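Local coordinates for uncharacterized lipoprotein YjhA (Bacillus subtilis, PDB 3CFU) that is of unknown function but is probably a membrane-attached lipoprotein, represented here by its DUF4352 domain, a mainly antiparallel beta-strand unit, at residues I63-D74 / Y120-T131. Residues are numbered along the deposited sequence; the frame is centred on the assembly and turned at random.
Sequences ISYNFIGFDLRD and YTLVYNPFLADT
Arg73 lays its guanidinium across Val123, whose CG2 sits 3.2 Å above one face of the group, toward its rim. With CG beside the backbone N (chi1 -66°) and the chain extended as far as NE, the arginine runs back along its own strand to reach both Val123 and Asp71. Its NE makes a weak salt bridge to Asp71 OD2, an oxygen also hydrogen-bonded by Ser79. Were Arg73 replaced by alanine, Val123 CG2 would probably lose the flat group lying over it and Asp71 the positive charge beside it. Strands 70-73 and 121-124 run antiparallel, Asp71-Val123 and Arg73-Thr121 being hydrogen-bonded pairs, Phe70-Tyr124 and Leu72-Leu122 non-hydrogen-bonded ones. On the face opposite Arg73 and Val123, the Phe70 and Tyr124 rings point the same way, their planes 23° apart but slid until they barely overlap; Phe70 CE2 meets Tyr124 CD1 at 3.4 Å. Farther along, Leu72 crosses Leu122 and Tyr120 at about right angles, its CD2 3.7 Å from Tyr120 CD1.

Gly69 CA passes 3.7 Å from Ala129 CA, too close for a side chain directed at the helical turn. Beyond it, Asp130 OD1 accepts Ser64 N (3.1 Å) from above the carboxylate plane and also takes Asn132 N, while Thr131 N donates almost straight to Ser64 O.

Strand 121-124 lies between 70-73 and 146-149, and strand 63-66 pairs with 95-98. Phe70, Leu72 and Tyr124 pack against the four-stranded sheet, reaching Leu108, Ile51 and Met55, with Tyr124 stacked on Phe15.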
loop_
_atom_site.group_PDB
_atom_site.type_symbol
_atom_site.label_atom_id
_atom_site.label_comp_id
_atom_site.label_asym_id
_atom_site.label_seq_id
_atom_site.Cartn_x
_atom_site.Cartn_y
_atom_site.Cartn_z
ATOM N N ILE A 63 2.793 16.199 -1.849
ATOM C CA ILE A 63 2.558 15.084 -0.956
ATOM C C ILE A 63 3.830 14.252 -0.814
ATOM O O ILE A 63 4.474 13.913 -1.812
ATOM C CB ILE A 63 1.420 14.156 -1.489
ATOM C CG1 ILE A 63 0.049 14.831 -1.296
ATOM C CG2 ILE A 63 1.479 12.776 -0.778
ATOM C CD1 ILE A 63 -1.146 14.018 -1.865
ATOM N N SER A 64 4.192 13.960 0.434
ATOM C CA SER A 64 5.348 13.125 0.747
ATOM C C SER A 64 4.726 11.788 1.134
ATOM O O SER A 64 4.398 11.560 2.309
ATOM C CB SER A 64 6.134 13.694 1.930
ATOM O OG SER A 64 6.714 14.942 1.607
ATOM N N TYR A 65 4.546 10.924 0.139
ATOM C CA TYR A 65 3.938 9.610 0.337
ATOM C C TYR A 65 4.885 8.682 1.067
ATOM O O TYR A 65 6.099 8.796 0.928
ATOM C CB TYR A 65 3.504 9.008 -1.010
ATOM C CG TYR A 65 4.623 8.625 -1.953
ATOM C CD1 TYR A 65 5.196 7.351 -1.901
ATOM C CD2 TYR A 65 5.095 9.525 -2.912
ATOM C CE1 TYR A 65 6.197 6.972 -2.801
ATOM C CE2 TYR A 65 6.094 9.163 -3.813
ATOM C CZ TYR A 65 6.650 7.886 -3.753
ATOM O OH TYR A 65 7.643 7.519 -4.642
ATOM N N ASN A 66 4.323 7.752 1.833
ATOM C CA ASN A 66 5.138 6.852 2.633
ATOM C C ASN A 66 4.486 5.484 2.844
ATOM O O ASN A 66 3.268 5.382 2.958
ATOM C CB ASN A 66 5.374 7.542 3.975
ATOM C CG ASN A 66 6.562 7.010 4.713
ATOM O OD1 ASN A 66 6.540 5.896 5.237
ATOM N ND2 ASN A 66 7.620 7.815 4.775
ATOM N N PHE A 67 5.304 4.436 2.924
ATOM C CA PHE A 67 4.785 3.085 3.114
ATOM C C PHE A 67 3.946 2.920 4.384
ATOM O O PHE A 67 3.037 2.092 4.410
ATOM C CB PHE A 67 5.934 2.054 3.077
ATOM C CG PHE A 67 6.729 1.952 4.353
ATOM C CD1 PHE A 67 6.379 1.023 5.329
ATOM C CD2 PHE A 67 7.828 2.780 4.581
ATOM C CE1 PHE A 67 7.114 0.914 6.521
ATOM C CE2 PHE A 67 8.570 2.685 5.768
ATOM C CZ PHE A 67 8.211 1.749 6.740
ATOM N N ILE A 68 4.208 3.717 5.417
ATOM C CA ILE A 68 3.440 3.584 6.659
ATOM C C ILE A 68 1.944 3.835 6.493
ATOM O O ILE A 68 1.153 3.518 7.378
ATOM C CB ILE A 68 3.953 4.536 7.780
ATOM C CG1 ILE A 68 3.856 5.998 7.319
ATOM C CG2 ILE A 68 5.394 4.148 8.171
ATOM C CD1 ILE A 68 4.042 7.011 8.440
ATOM N N GLY A 69 1.554 4.393 5.359
ATOM C CA GLY A 69 0.150 4.669 5.150
ATOM C C GLY A 69 -0.608 3.442 4.703
ATOM O O GLY A 69 -1.806 3.511 4.439
ATOM N N PHE A 70 0.082 2.314 4.637
ATOM C CA PHE A 70 -0.532 1.082 4.183
ATOM C C PHE A 70 -0.548 -0.053 5.190
ATOM O O PHE A 70 0.322 -0.148 6.053
ATOM C CB PHE A 70 0.170 0.610 2.912
ATOM C CG PHE A 70 0.040 1.568 1.778
ATOM C CD1 PHE A 70 1.021 2.521 1.536
ATOM C CD2 PHE A 70 -1.097 1.554 0.986
ATOM C CE1 PHE A 70 0.875 3.454 0.521
ATOM C CE2 PHE A 70 -1.258 2.485 -0.036
ATOM C CZ PHE A 70 -0.271 3.439 -0.271
ATOM N N ASP A 71 -1.536 -0.925 5.064
ATOM C CA ASP A 71 -1.659 -2.050 5.970
ATOM C C ASP A 71 -2.577 -3.116 5.391
ATOM O O ASP A 71 -3.553 -2.803 4.708
ATOM C CB ASP A 71 -2.187 -1.561 7.321
ATOM C CG ASP A 71 -2.214 -2.651 8.365
ATOM O OD1 ASP A 71 -1.371 -3.568 8.282
ATOM O OD2 ASP A 71 -3.061 -2.586 9.282
ATOM N N LEU A 72 -2.235 -4.373 5.650
ATOM C CA LEU A 72 -3.018 -5.512 5.179
ATOM C C LEU A 72 -3.622 -6.198 6.399
ATOM O O LEU A 72 -2.917 -6.514 7.360
ATOM C CB LEU A 72 -2.125 -6.500 4.425
ATOM C CG LEU A 72 -2.812 -7.491 3.482
ATOM C CD1 LEU A 72 -3.311 -6.753 2.237
ATOM C CD2 LEU A 72 -1.823 -8.586 3.092
ATOM N N ARG A 73 -4.929 -6.425 6.363
ATOM C CA ARG A 73 -5.609 -7.063 7.478
ATOM C C ARG A 73 -6.223 -8.424 7.103
ATOM O O ARG A 73 -6.508 -8.687 5.932
ATOM C CB ARG A 73 -6.683 -6.105 8.024
ATOM C CG ARG A 73 -6.090 -4.838 8.645
ATOM C CD ARG A 73 -7.137 -3.798 9.030
ATOM N NE ARG A 73 -6.499 -2.547 9.439
ATOM C CZ ARG A 73 -7.102 -1.359 9.451
ATOM N NH1 ARG A 73 -8.370 -1.256 9.079
ATOM N NH2 ARG A 73 -6.427 -0.269 9.813
ATOM N N ASP A 74 -6.402 -9.280 8.111
ATOM C CA ASP A 74 -6.985 -10.624 7.954
ATOM C C ASP A 74 -8.502 -10.556 8.028
ATOM O O ASP A 74 -9.090 -9.476 8.085
ATOM C CB ASP A 74 -6.566 -11.551 9.108
ATOM C CG ASP A 74 -5.112 -11.943 9.065
ATOM O OD1 ASP A 74 -4.556 -12.010 7.949
ATOM O OD2 ASP A 74 -4.534 -12.208 10.144
ATOM N N TYR A 120 -8.191 -11.186 2.469
ATOM C CA TYR A 120 -7.426 -9.983 2.772
ATOM C C TYR A 120 -7.914 -8.647 2.219
ATOM O O TYR A 120 -8.363 -8.535 1.075
ATOM C CB TYR A 120 -5.973 -10.218 2.349
ATOM C CG TYR A 120 -5.284 -11.271 3.182
ATOM C CD1 TYR A 120 -4.459 -10.912 4.248
ATOM C CD2 TYR A 120 -5.481 -12.631 2.929
ATOM C CE1 TYR A 120 -3.843 -11.879 5.042
ATOM C CE2 TYR A 120 -4.872 -13.607 3.721
ATOM C CZ TYR A 120 -4.053 -13.222 4.772
ATOM O OH TYR A 120 -3.429 -14.179 5.540
ATOM N N THR A 121 -7.794 -7.627 3.056
ATOM C CA THR A 121 -8.204 -6.286 2.703
ATOM C C THR A 121 -7.018 -5.341 2.818
ATOM O O THR A 121 -6.305 -5.342 3.820
ATOM C CB THR A 121 -9.309 -5.796 3.653
ATOM O OG1 THR A 121 -10.323 -6.802 3.755
ATOM C CG2 THR A 121 -9.932 -4.502 3.133
ATOM N N LEU A 122 -6.787 -4.549 1.778
ATOM C CA LEU A 122 -5.703 -3.588 1.837
ATOM C C LEU A 122 -6.348 -2.348 2.435
ATOM O O LEU A 122 -7.504 -2.027 2.128
ATOM C CB LEU A 122 -5.136 -3.276 0.450
ATOM C CG LEU A 122 -3.962 -2.286 0.532
ATOM C CD1 LEU A 122 -2.772 -2.968 1.188
ATOM C CD2 LEU A 122 -3.595 -1.773 -0.845
ATOM N N VAL A 123 -5.610 -1.680 3.317
ATOM C CA VAL A 123 -6.093 -0.479 3.977
ATOM C C VAL A 123 -5.228 0.687 3.537
ATOM O O VAL A 123 -3.999 0.571 3.447
ATOM C CB VAL A 123 -5.993 -0.592 5.514
ATOM C CG1 VAL A 123 -6.408 0.729 6.150
ATOM C CG2 VAL A 123 -6.867 -1.762 6.029
ATOM N N TYR A 124 -5.869 1.815 3.266
ATOM C CA TYR A 124 -5.148 2.991 2.839
ATOM C C TYR A 124 -5.658 4.192 3.611
ATOM O O TYR A 124 -6.853 4.479 3.577
ATOM C CB TYR A 124 -5.350 3.215 1.331
ATOM C CG TYR A 124 -4.829 4.539 0.827
ATOM C CD1 TYR A 124 -3.492 4.881 0.985
ATOM C CD2 TYR A 124 -5.673 5.456 0.205
ATOM C CE1 TYR A 124 -3.000 6.106 0.542
ATOM C CE2 TYR A 124 -5.190 6.685 -0.252
ATOM C CZ TYR A 124 -3.846 7.000 -0.075
ATOM O OH TYR A 124 -3.332 8.197 -0.508
ATOM N N ASN A 125 -4.763 4.870 4.329
ATOM C CA ASN A 125 -5.131 6.072 5.069
ATOM C C ASN A 125 -4.294 7.202 4.462
ATOM O O ASN A 125 -3.075 7.277 4.670
ATOM C CB ASN A 125 -4.834 5.930 6.570
ATOM C CG ASN A 125 -5.422 7.079 7.390
ATOM O OD1 ASN A 125 -5.171 8.260 7.108
ATOM N ND2 ASN A 125 -6.213 6.739 8.404
ATOM N N PRO A 126 -4.938 8.094 3.693
ATOM C CA PRO A 126 -4.245 9.223 3.043
ATOM C C PRO A 126 -3.551 10.199 3.990
ATOM O O PRO A 126 -2.529 10.782 3.645
ATOM C CB PRO A 126 -5.332 9.863 2.171
ATOM C CG PRO A 126 -6.615 9.500 2.866
ATOM C CD PRO A 126 -6.379 8.091 3.395
ATOM N N PHE A 127 -4.089 10.375 5.185
ATOM C CA PHE A 127 -3.450 11.264 6.148
ATOM C C PHE A 127 -2.137 10.587 6.592
ATOM O O PHE A 127 -1.093 11.225 6.652
ATOM C CB PHE A 127 -4.375 11.502 7.346
ATOM C CG PHE A 127 -3.792 12.407 8.392
ATOM C CD1 PHE A 127 -3.548 13.744 8.117
ATOM C CD2 PHE A 127 -3.480 11.914 9.661
ATOM C CE1 PHE A 127 -3.003 14.582 9.088
ATOM C CE2 PHE A 127 -2.930 12.746 10.638
ATOM C CZ PHE A 127 -2.693 14.079 10.350
ATOM N N LEU A 128 -2.198 9.289 6.882
ATOM C CA LEU A 128 -1.016 8.533 7.292
ATOM C C LEU A 128 -0.004 8.432 6.148
ATOM O O LEU A 128 1.197 8.538 6.380
ATOM C CB LEU A 128 -1.416 7.117 7.734
ATOM C CG LEU A 128 -1.585 6.760 9.224
ATOM C CD1 LEU A 128 -0.216 6.526 9.877
ATOM C CD2 LEU A 128 -2.350 7.871 9.934
ATOM N N ALA A 129 -0.499 8.230 4.924
ATOM C CA ALA A 129 0.347 8.087 3.735
ATOM C C ALA A 129 1.092 9.339 3.357
ATOM O O ALA A 129 2.109 9.276 2.668
ATOM C CB ALA A 129 -0.492 7.645 2.529
ATOM N N ASP A 130 0.576 10.481 3.782
ATOM C CA ASP A 130 1.213 11.747 3.454
ATOM C C ASP A 130 1.946 12.265 4.685
ATOM O O ASP A 130 1.338 12.625 5.687
ATOM C CB ASP A 130 0.174 12.750 2.976
ATOM C CG ASP A 130 0.787 14.061 2.537
ATOM O OD1 ASP A 130 2.020 14.232 2.678
ATOM O OD2 ASP A 130 0.027 14.925 2.051
ATOM N N THR A 131 3.267 12.318 4.576
ATOM C CA THR A 131 4.102 12.726 5.684
ATOM C C THR A 131 4.613 14.177 5.673
ATOM O O THR A 131 5.517 14.541 6.430
ATOM C CB THR A 131 5.247 11.712 5.808
ATOM O OG1 THR A 131 5.704 11.676 7.162
ATOM C CG2 THR A 131 6.371 12.047 4.859
#